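Side-chain contacts in Cap5O (Staphylococcus aureus, PDB 3OJO), which oxidises UDP-N-acetyl-mannosamine with NAD as the cofactor, a step in the biosynthesis of the Staphylococcus aureus capsular polysaccharide: residues Ile55-Glu59 / Pro60-Glu64; Asp113-Leu116 / Pro117-Lys121; Phe149-Gly152 / Glu153-Leu157; Leu270-Pro274 / Tyr275-Ala279. All blocks are in the same frame, centred on the assembly; numbering follows the deposited sequence.

Contact 1: residues Ile55-Glu59 / Pro60-Glu64; sequences ISIEE and PGLQE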
loop_
_atom_site.group_PDB
_atom_site.type_symbol
_atom_site.label_atom_id
_atom_site.label_comp_id
_atom_site.label_asym_id
_atom_site.label_seq_id
_atom_site.Cartn_x
_atom_site.Cartn_y
_atom_site.Cartn_z
ATOM N N ILE B 55 -32.155 20.096 15.081
ATOM C CA ILE B 55 -31.420 19.040 14.381
ATOM C C ILE B 55 -30.896 18.037 15.413
ATOM O O ILE B 55 -30.556 18.420 16.532
ATOM C CB ILE B 55 -30.298 19.532 13.422
ATOM C CG1 ILE B 55 -29.288 20.485 14.097
ATOM C CG2 ILE B 55 -30.871 20.088 12.136
ATOM C CD1 ILE B 55 -27.997 20.754 13.292
ATOM N N SER B 56 -30.880 16.746 15.036
ATOM C CA SER B 56 -30.440 15.645 15.885
ATOM C C SER B 56 -28.915 15.413 15.797
ATOM O O SER B 56 -28.390 14.570 16.521
ATOM C CB SER B 56 -31.203 14.381 15.516
ATOM O OG SER B 56 -31.036 14.097 14.137
ATOM N N ILE B 57 -28.211 16.148 14.918
ATOM C CA ILE B 57 -26.758 16.028 14.723
ATOM C C ILE B 57 -26.043 17.368 15.005
ATOM O O ILE B 57 -26.685 18.423 15.086
ATOM C CB ILE B 57 -26.353 15.395 13.334
ATOM C CG1 ILE B 57 -26.647 16.326 12.137
ATOM C CG2 ILE B 57 -26.965 14.018 13.129
ATOM C CD1 ILE B 57 -25.655 16.250 11.028
ATOM N N GLU B 58 -24.726 17.303 15.181
ATOM C CA GLU B 58 -23.868 18.448 15.435
ATOM C C GLU B 58 -23.153 18.795 14.117
ATOM O O GLU B 58 -22.267 18.064 13.663
ATOM C CB GLU B 58 -22.927 18.152 16.640
ATOM C CG GLU B 58 -21.489 18.666 16.602
ATOM C CD GLU B 58 -21.197 19.962 17.340
ATOM O OE1 GLU B 58 -21.438 20.020 18.569
ATOM O OE2 GLU B 58 -20.672 20.902 16.698
ATOM N N GLU B 59 -23.639 19.853 13.447
ATOM C CA GLU B 59 -23.047 20.387 12.236
ATOM C C GLU B 59 -23.318 21.903 12.181
ATOM O O GLU B 59 -24.481 22.299 12.053
ATOM C CB GLU B 59 -23.566 19.663 10.971
ATOM C CG GLU B 59 -23.097 20.276 9.650
ATOM C CD GLU B 59 -21.638 20.161 9.236
ATOM O OE1 GLU B 59 -20.865 19.408 9.881
ATOM O OE2 GLU B 59 -21.286 20.795 8.214
ATOM N N PRO B 60 -22.256 22.755 12.230
ATOM C CA PRO B 60 -22.454 24.217 12.136
ATOM C C PRO B 60 -23.249 24.646 10.913
ATOM O O PRO B 60 -23.008 24.160 9.807
ATOM C CB PRO B 60 -21.043 24.763 11.958
ATOM C CG PRO B 60 -20.131 23.595 11.797
ATOM C CD PRO B 60 -20.828 22.426 12.404
ATOM N N GLY B 61 -24.138 25.589 11.119
ATOM C CA GLY B 61 -24.961 26.151 10.059
ATOM C C GLY B 61 -26.150 25.338 9.606
ATOM O O GLY B 61 -27.017 25.876 8.918
ATOM N N LEU B 62 -26.220 24.048 9.995
ATOM C CA LEU B 62 -27.301 23.155 9.567
ATOM C C LEU B 62 -28.640 23.495 10.193
ATOM O O LEU B 62 -29.658 23.462 9.491
ATOM C CB LEU B 62 -26.932 21.664 9.741
ATOM C CG LEU B 62 -27.805 20.643 8.986
ATOM C CD1 LEU B 62 -27.508 20.642 7.487
ATOM C CD2 LEU B 62 -27.644 19.226 9.566
ATOM N N GLN B 63 -28.644 23.859 11.486
ATOM C CA GLN B 63 -29.851 24.254 12.235
ATOM C C GLN B 63 -30.636 25.347 11.497
ATOM O O GLN B 63 -31.861 25.257 11.401
ATOM C CB GLN B 63 -29.463 24.732 13.646
ATOM C CG GLN B 63 -30.628 25.160 14.535
ATOM C CD GLN B 63 -31.607 24.053 14.829
ATOM O OE1 GLN B 63 -32.740 24.077 14.354
ATOM N NE2 GLN B 63 -31.193 23.068 15.625
ATOM N N GLU B 64 -29.908 26.347 10.935
ATOM C CA GLU B 64 -30.423 27.472 10.157
ATOM C C GLU B 64 -31.103 26.991 8.883
ATOM O O GLU B 64 -32.181 27.469 8.551
ATOM C CB GLU B 64 -29.232 28.353 9.773
ATOM C CG GLU B 64 -29.533 29.805 9.449
ATOM C CD GLU B 64 -28.300 30.692 9.456
ATOM O OE1 GLU B 64 -27.271 30.295 10.056
ATOM O OE2 GLU B 64 -28.361 31.780 8.842
#
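P60 lies against the side chain of E59, which swings away from its own backbone N (chi1 174°) and then bends at chi2, so that the carboxylate runs past the proline ring with E59 OE1 3.9 Å from P60 CD. Both carboxylate oxygens are gripped from elsewhere in the chain, OE1 by the amide N of G167 and OE2 by that of I169, which fixes the rotation of the group. G61 follows with a positive phi of 78° and takes the N-cap position of helix 62-71. Together E59, P60, G61 and L62 form a type II beta turn, closed by L62 N donating to E59 O over 3.2 Å. The turn delivers the chain from the loop after helix 44-51 into the next helix of the Rossmann-type NAD-binding domain. L62 is the apolar centre of the contact. Its CB meets I55 CD1 at 3.8 Å, while further out L62 CD2 reaches I57 CD1 at 3.9 Å, the leucine thus bridging two isoleucines that both also rest on L24 of helix 23-32. I57 extends this packing to P25 and to Y21, an NAD-binding residue whose hydroxyl is also hydrogen-bonded to E58 N. Q63, one residue further along the helix, presents its backbone to the tip of I55, with I55 CD1 3.6 Å from Q63 N, and its side chain bends at chi2 back toward I55.

Contact 2: residues Asp113-Leu116 / Pro117-Lys121; sequences DSIL and PFLKK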
loop_
_atom_site.group_PDB
_atom_site.type_symbol
_atom_site.label_atom_id
_atom_site.label_comp_id
_atom_site.label_asym_id
_atom_site.label_seq_id
_atom_site.Cartn_x
_atom_site.Cartn_y
_atom_site.Cartn_z
ATOM N N ASP B 113 -36.729 -3.858 4.096
ATOM C CA ASP B 113 -38.027 -4.462 4.437
ATOM C C ASP B 113 -39.114 -3.458 4.844
ATOM O O ASP B 113 -40.298 -3.753 4.659
ATOM C CB ASP B 113 -37.892 -5.561 5.493
ATOM C CG ASP B 113 -37.202 -6.819 5.035
ATOM O OD1 ASP B 113 -36.532 -7.464 5.870
ATOM O OD2 ASP B 113 -37.328 -7.166 3.838
ATOM N N SER B 114 -38.724 -2.284 5.391
ATOM C CA SER B 114 -39.645 -1.207 5.807
ATOM C C SER B 114 -40.247 -0.478 4.595
ATOM O O SER B 114 -41.362 0.041 4.661
ATOM C CB SER B 114 -38.919 -0.206 6.706
ATOM O OG SER B 114 -38.189 0.775 5.982
ATOM N N ILE B 115 -39.486 -0.455 3.498
ATOM C CA ILE B 115 -39.752 0.195 2.222
ATOM C C ILE B 115 -40.643 -0.651 1.288
ATOM O O ILE B 115 -41.482 -0.097 0.582
ATOM C CB ILE B 115 -38.347 0.534 1.643
ATOM C CG1 ILE B 115 -37.953 1.972 1.979
ATOM C CG2 ILE B 115 -38.086 0.130 0.168
ATOM C CD1 ILE B 115 -36.498 2.304 1.658
ATOM N N LEU B 116 -40.440 -1.985 1.289
ATOM C CA LEU B 116 -41.120 -2.975 0.450
ATOM C C LEU B 116 -42.648 -2.834 0.323
ATOM O O LEU B 116 -43.116 -2.789 -0.819
ATOM C CB LEU B 116 -40.746 -4.403 0.856
ATOM C CG LEU B 116 -39.305 -4.859 0.708
ATOM C CD1 LEU B 116 -39.202 -6.335 0.952
ATOM C CD2 LEU B 116 -38.704 -4.472 -0.656
ATOM N N PRO B 117 -43.450 -2.740 1.431
ATOM C CA PRO B 117 -44.913 -2.599 1.266
ATOM C C PRO B 117 -45.389 -1.334 0.545
ATOM O O PRO B 117 -46.543 -1.272 0.136
ATOM C CB PRO B 117 -45.438 -2.621 2.706
ATOM C CG PRO B 117 -44.352 -3.171 3.523
ATOM C CD PRO B 117 -43.089 -2.768 2.864
ATOM N N PHE B 118 -44.519 -0.333 0.400
ATOM C CA PHE B 118 -44.861 0.945 -0.219
ATOM C C PHE B 118 -44.411 1.062 -1.669
ATOM O O PHE B 118 -44.724 2.057 -2.323
ATOM C CB PHE B 118 -44.311 2.101 0.633
ATOM C CG PHE B 118 -44.724 2.008 2.086
ATOM C CD1 PHE B 118 -45.944 2.516 2.513
ATOM C CD2 PHE B 118 -43.909 1.377 3.018
ATOM C CE1 PHE B 118 -46.336 2.398 3.845
ATOM C CE2 PHE B 118 -44.303 1.257 4.349
ATOM C CZ PHE B 118 -45.507 1.778 4.759
ATOM N N LEU B 119 -43.689 0.043 -2.172
ATOM C CA LEU B 119 -43.136 0.020 -3.522
ATOM C C LEU B 119 -44.156 -0.009 -4.640
ATOM O O LEU B 119 -45.076 -0.823 -4.630
ATOM C CB LEU B 119 -42.132 -1.124 -3.698
ATOM C CG LEU B 119 -40.733 -0.913 -3.117
ATOM C CD1 LEU B 119 -39.858 -2.103 -3.408
ATOM C CD2 LEU B 119 -40.092 0.345 -3.669
ATOM N N LYS B 120 -43.967 0.883 -5.615
ATOM C CA LYS B 120 -44.804 1.031 -6.802
ATOM C C LYS B 120 -43.897 1.001 -8.036
ATOM O O LYS B 120 -42.703 1.286 -7.922
ATOM C CB LYS B 120 -45.591 2.366 -6.758
ATOM C CG LYS B 120 -46.309 2.690 -5.432
ATOM C CD LYS B 120 -47.674 2.018 -5.282
ATOM C CE LYS B 120 -48.376 2.413 -3.997
ATOM N NZ LYS B 120 -47.962 1.571 -2.834
ATOM N N LYS B 121 -44.452 0.645 -9.214
ATOM C CA LYS B 121 -43.665 0.619 -10.449
ATOM C C LYS B 121 -43.137 2.024 -10.792
ATOM O O LYS B 121 -43.845 3.014 -10.586
ATOM C CB LYS B 121 -44.454 -0.014 -11.604
ATOM C CG LYS B 121 -44.507 -1.538 -11.506
ATOM C CD LYS B 121 -45.314 -2.193 -12.607
ATOM C CE LYS B 121 -45.091 -3.692 -12.666
ATOM N NZ LYS B 121 -45.583 -4.409 -11.448
#
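In both L116 and L119 the first torsion sets CG beside the backbone N and opposite the carbonyl carbon (chi1 -64° and -78°), and the two side chains converge at an oblique angle until L116 CD2 lies 3.8 Å from L119 CD1. F118 turns the same way, and its ring then presents an edge to the preceding helical turn: S114 O sits in the ring plane, 3.2 Å from F118 CE2. One face of that ring meets P117 CB, offset toward the rim. The backbone closes in two successive i to i+3 steps, F118 N to I115 O (3.1 Å) and L119 N to L116 O (3.2 Å). This is the tightening of helix 106-115 into a 3-10 turn at its C-terminal end, on the crossover that links the parallel neighbours 86-89 and 124-127 of the Rossmann sheet. P117 has no N-H to offer, and D113 O instead faces P117 CD at 3.5 Å. On the buried side I115 CG2 and L119 CD2 approach to 4.3 Å, and both residues pack against F87 and I125 of those two strands. S114, whose OG is hydrogen-bonded to A111 O one turn back, has its side chain about 5 Å from the bound NAD.

Contact 3: residues Phe149-Gly152 / Glu153-Leu157; sequences FTIG and EDIYL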
loop_
_atom_site.group_PDB
_atom_site.type_symbol
_atom_site.label_atom_id
_atom_site.label_comp_id
_atom_site.label_asym_id
_atom_site.label_seq_id
_atom_site.Cartn_x
_atom_site.Cartn_y
_atom_site.Cartn_z
ATOM N N PHE B 149 -41.526 -7.403 -9.481
ATOM C CA PHE B 149 -40.591 -6.421 -10.032
ATOM C C PHE B 149 -39.439 -6.937 -10.895
ATOM O O PHE B 149 -38.909 -8.024 -10.650
ATOM C CB PHE B 149 -40.066 -5.485 -8.928
ATOM C CG PHE B 149 -41.047 -4.456 -8.411
ATOM C CD1 PHE B 149 -41.359 -3.327 -9.163
ATOM C CD2 PHE B 149 -41.623 -4.588 -7.150
ATOM C CE1 PHE B 149 -42.266 -2.371 -8.685
ATOM C CE2 PHE B 149 -42.521 -3.623 -6.666
ATOM C CZ PHE B 149 -42.831 -2.517 -7.437
ATOM N N THR B 150 -39.053 -6.111 -11.899
ATOM C CA THR B 150 -37.968 -6.326 -12.860
ATOM C C THR B 150 -37.046 -5.106 -12.783
ATOM O O THR B 150 -37.483 -3.978 -13.049
ATOM C CB THR B 150 -38.538 -6.647 -14.261
ATOM O OG1 THR B 150 -39.241 -7.888 -14.174
ATOM C CG2 THR B 150 -37.460 -6.757 -15.340
ATOM N N ILE B 151 -35.789 -5.340 -12.381
ATOM C CA ILE B 151 -34.777 -4.289 -12.182
ATOM C C ILE B 151 -34.351 -3.678 -13.517
ATOM O O ILE B 151 -33.960 -4.408 -14.432
ATOM C CB ILE B 151 -33.599 -4.773 -11.276
ATOM C CG1 ILE B 151 -34.066 -5.054 -9.827
ATOM C CG2 ILE B 151 -32.442 -3.759 -11.238
ATOM C CD1 ILE B 151 -34.531 -6.190 -9.534
ATOM N N GLY B 152 -34.472 -2.354 -13.618
ATOM C CA GLY B 152 -34.149 -1.609 -14.829
ATOM C C GLY B 152 -35.366 -1.367 -15.693
ATOM O O GLY B 152 -35.300 -0.605 -16.664
ATOM N N GLU B 153 -36.496 -2.003 -15.320
ATOM C CA GLU B 153 -37.775 -1.906 -16.017
ATOM C C GLU B 153 -38.832 -1.292 -15.107
ATOM O O GLU B 153 -39.299 -0.181 -15.381
ATOM C CB GLU B 153 -38.210 -3.294 -16.539
ATOM C CG GLU B 153 -38.837 -3.249 -17.921
ATOM C CD GLU B 153 -38.747 -4.540 -18.708
ATOM O OE1 GLU B 153 -37.631 -4.876 -19.169
ATOM O OE2 GLU B 153 -39.814 -5.130 -18.994
ATOM N N ASP B 154 -39.188 -2.006 -14.014
ATOM C CA ASP B 154 -40.199 -1.605 -13.029
ATOM C C ASP B 154 -39.633 -0.715 -11.901
ATOM O O ASP B 154 -40.295 0.236 -11.492
ATOM C CB ASP B 154 -40.889 -2.840 -12.429
ATOM C CG ASP B 154 -41.455 -3.833 -13.419
ATOM O OD1 ASP B 154 -42.137 -3.402 -14.363
ATOM O OD2 ASP B 154 -41.279 -5.041 -13.204
ATOM N N ILE B 155 -38.437 -1.054 -11.370
ATOM C CA ILE B 155 -37.747 -0.298 -10.310
ATOM C C ILE B 155 -36.257 -0.139 -10.586
ATOM O O ILE B 155 -35.641 -1.006 -11.214
ATOM C CB ILE B 155 -37.998 -0.800 -8.869
ATOM C CG1 ILE B 155 -37.694 -2.283 -8.695
ATOM C CG2 ILE B 155 -39.341 -0.381 -8.316
ATOM C CD1 ILE B 155 -36.301 -2.484 -8.185
ATOM N N TYR B 156 -35.669 0.924 -10.042
ATOM C CA TYR B 156 -34.263 1.204 -10.262
ATOM C C TYR B 156 -33.431 1.068 -9.006
ATOM O O TYR B 156 -33.779 1.643 -7.972
ATOM C CB TYR B 156 -34.074 2.545 -10.981
ATOM C CG TYR B 156 -34.954 2.650 -12.208
ATOM C CD1 TYR B 156 -34.668 1.917 -13.360
ATOM C CD2 TYR B 156 -36.118 3.411 -12.192
ATOM C CE1 TYR B 156 -35.507 1.960 -14.473
ATOM C CE2 TYR B 156 -36.963 3.468 -13.301
ATOM C CZ TYR B 156 -36.656 2.737 -14.439
ATOM O OH TYR B 156 -37.486 2.781 -15.536
ATOM N N LEU B 157 -32.375 0.242 -9.086
ATOM C CA LEU B 157 -31.477 -0.028 -7.975
ATOM C C LEU B 157 -30.109 0.649 -8.173
ATOM O O LEU B 157 -29.360 0.273 -9.075
ATOM C CB LEU B 157 -31.312 -1.539 -7.762
ATOM C CG LEU B 157 -32.496 -2.381 -7.298
ATOM C CD1 LEU B 157 -32.036 -3.804 -6.983
ATOM C CD2 LEU B 157 -33.172 -1.784 -6.071
#
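T150 O receives two amides at once, E153 N from above the carbonyl plane and D154 N within it, the latter at 2.8 Å. Beyond this double grip, G152 N gives a nearly straight bond (173°) to I155 O, 3.0 Å away, and I151 and I155 form a single beta bridge. D154 answers with its side chain, OD2 accepting weakly from T150 N. The D154 CB stands at the edge of the F149 ring, 3.3 Å from F149 CD1, with ring and carboxylate planes 64° apart. The same ring meets I155 CG2 at 3.6 Å from F149 CE1. On the other flank I151 CG1 touches both I155 CD1 (3.8 Å) and L157 CD1 (3.7 Å), and Y156 directs a ring edge at G152 O. Farther out, I144 of helix 135-145 backs both F149 and I155, K121 makes a cation-pi contact with F149, and A186 and A190 of helix 185-195 pack on Y156. The E153 N to T150 O bond, with G152 at positive phi, defines a type II beta turn, which here returns the chain from helix 135-145 into strand 156-159, as in the beta-alpha-beta crossover of a Rossmann fold.

Contact 4: residues Leu270-Pro274 / Tyr275-Ala279; sequences LAVDP and YFIIA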
loop_
_atom_site.group_PDB
_atom_site.type_symbol
_atom_site.label_atom_id
_atom_site.label_comp_id
_atom_site.label_asym_id
_atom_site.label_seq_id
_atom_site.Cartn_x
_atom_site.Cartn_y
_atom_site.Cartn_z
ATOM N N LEU B 270 -13.997 -3.061 5.611
ATOM C CA LEU B 270 -13.221 -3.422 4.419
ATOM C C LEU B 270 -13.894 -4.193 3.271
ATOM O O LEU B 270 -15.051 -4.599 3.399
ATOM C CB LEU B 270 -11.905 -4.097 4.832
ATOM C CG LEU B 270 -11.080 -3.437 5.906
ATOM C CD1 LEU B 270 -9.807 -4.207 6.116
ATOM C CD2 LEU B 270 -10.770 -1.974 5.579
ATOM N N ALA B 271 -13.134 -4.390 2.148
ATOM C CA ALA B 271 -13.491 -5.090 0.899
ATOM C C ALA B 271 -13.654 -6.625 1.078
ATOM O O ALA B 271 -13.164 -7.430 0.270
ATOM C CB ALA B 271 -12.467 -4.772 -0.195
ATOM N N VAL B 272 -14.369 -7.022 2.138
ATOM C CA VAL B 272 -14.623 -8.425 2.431
ATOM C C VAL B 272 -16.088 -8.670 2.700
ATOM O O VAL B 272 -16.665 -8.061 3.605
ATOM C CB VAL B 272 -13.701 -9.024 3.524
ATOM C CG1 VAL B 272 -12.339 -9.411 2.949
ATOM C CG2 VAL B 272 -13.550 -8.076 4.716
ATOM N N ASP B 273 -16.708 -9.521 1.876
ATOM C CA ASP B 273 -18.094 -9.899 2.096
ATOM C C ASP B 273 -18.070 -11.055 3.125
ATOM O O ASP B 273 -17.206 -11.942 3.027
ATOM C CB ASP B 273 -18.820 -10.245 0.784
ATOM C CG ASP B 273 -18.496 -11.602 0.204
ATOM O OD1 ASP B 273 -17.553 -11.686 -0.609
ATOM O OD2 ASP B 273 -19.189 -12.577 0.560
ATOM N N PRO B 274 -18.941 -11.006 4.167
ATOM C CA PRO B 274 -18.908 -12.057 5.209
ATOM C C PRO B 274 -18.907 -13.504 4.702
ATOM O O PRO B 274 -18.212 -14.352 5.268
ATOM C CB PRO B 274 -20.133 -11.735 6.070
ATOM C CG PRO B 274 -20.347 -10.263 5.882
ATOM C CD PRO B 274 -19.994 -10.004 4.446
ATOM N N TYR B 275 -19.632 -13.765 3.604
ATOM C CA TYR B 275 -19.735 -15.092 3.026
ATOM C C TYR B 275 -18.593 -15.542 2.094
ATOM O O TYR B 275 -17.661 -16.177 2.573
ATOM C CB TYR B 275 -21.149 -15.359 2.456
ATOM C CG TYR B 275 -21.338 -16.770 1.951
ATOM C CD1 TYR B 275 -21.388 -17.848 2.832
ATOM C CD2 TYR B 275 -21.431 -17.035 0.589
ATOM C CE1 TYR B 275 -21.509 -19.157 2.367
ATOM C CE2 TYR B 275 -21.546 -18.338 0.113
ATOM C CZ TYR B 275 -21.626 -19.395 1.006
ATOM O OH TYR B 275 -21.758 -20.679 0.535
ATOM N N PHE B 276 -18.691 -15.257 0.779
ATOM C CA PHE B 276 -17.766 -15.678 -0.280
ATOM C C PHE B 276 -16.271 -15.682 0.051
ATOM O O PHE B 276 -15.628 -16.726 -0.087
ATOM C CB PHE B 276 -18.007 -14.895 -1.581
ATOM C CG PHE B 276 -19.354 -15.079 -2.239
ATOM C CD1 PHE B 276 -19.565 -16.101 -3.156
ATOM C CD2 PHE B 276 -20.390 -14.184 -1.998
ATOM C CE1 PHE B 276 -20.804 -16.257 -3.780
ATOM C CE2 PHE B 276 -21.627 -14.336 -2.629
ATOM C CZ PHE B 276 -21.824 -15.373 -3.514
ATOM N N ILE B 277 -15.719 -14.526 0.476
ATOM C CA ILE B 277 -14.279 -14.372 0.742
ATOM C C ILE B 277 -13.800 -14.468 2.209
ATOM O O ILE B 277 -12.725 -13.947 2.548
ATOM C CB ILE B 277 -13.643 -13.205 -0.071
ATOM C CG1 ILE B 277 -14.387 -11.874 0.202
ATOM C CG2 ILE B 277 -13.587 -13.563 -1.574
ATOM C CD1 ILE B 277 -13.711 -10.665 -0.236
ATOM N N ILE B 278 -14.586 -15.156 3.063
ATOM C CA ILE B 278 -14.278 -15.434 4.476
ATOM C C ILE B 278 -14.732 -16.870 4.768
ATOM O O ILE B 278 -13.929 -17.684 5.230
ATOM C CB ILE B 278 -14.860 -14.410 5.511
ATOM C CG1 ILE B 278 -14.402 -12.960 5.234
ATOM C CG2 ILE B 278 -14.497 -14.829 6.957
ATOM C CD1 ILE B 278 -15.137 -11.903 6.001
ATOM N N ALA B 279 -16.021 -17.169 4.494
ATOM C CA ALA B 279 -16.624 -18.484 4.694
ATOM C C ALA B 279 -16.287 -19.476 3.568
ATOM O O ALA B 279 -16.210 -20.674 3.842
ATOM C CB ALA B 279 -18.132 -18.352 4.844
#
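The carboxylate of D273 and the ring of F276 stand 62° apart, the acid meeting the ring at its edge, with D273 OD2 3.3 Å from F276 CD2. With its chi1 at 77°, D273 tucks CG between its own backbone N and carbonyl carbon and thereby turns OD2 onto F276 N, a short but poorly angled bond of 2.7 Å that counts as weak. The other oxygen faces I277, whose side chain crosses that of D273 at about a right angle and brings CG1 to 3.3 Å from D273 OD1. I277 also runs at roughly a right angle to V272, with V272 CG1 3.7 Å from I277 CD1. I278 runs much the same way as I277: its CB is 3.4 Å from P274 O, and its CD1 lies near D273 O and V272. One face of the F276 ring is covered by Y275 CD2, which sits over the ring centre. Across the dimer interface, L239 of the second subunit packs on D273 and F276, and I235 of that subunit on I277. The D273 to F276 bond is a side-chain cap on the entry to the loosely bonded helix 275-280, which starts beside the subunit interface in the family's central domain.

The four contacts follow one another along the chain, the first three in the NAD-binding domain and the last in the central domain. Contacts 2 and 3 are neighbours, centres 13 Å apart, where K120 and K121 meet F149, D154 and I155. They lie in successive crossovers of one sheet, ahead of the adjacent parallel strands 124-127 and 156-159. Contact 1 precedes helix 62-71 in the same domain, its centre 30 Å from that of contact 2, and lies near the NAD-binding loop after strand 13-17. Contact 4, whose nearest atoms are about 15 Å from contact 3, touches the second subunit. The set thus spans from the cofactor domain to the dimer interface.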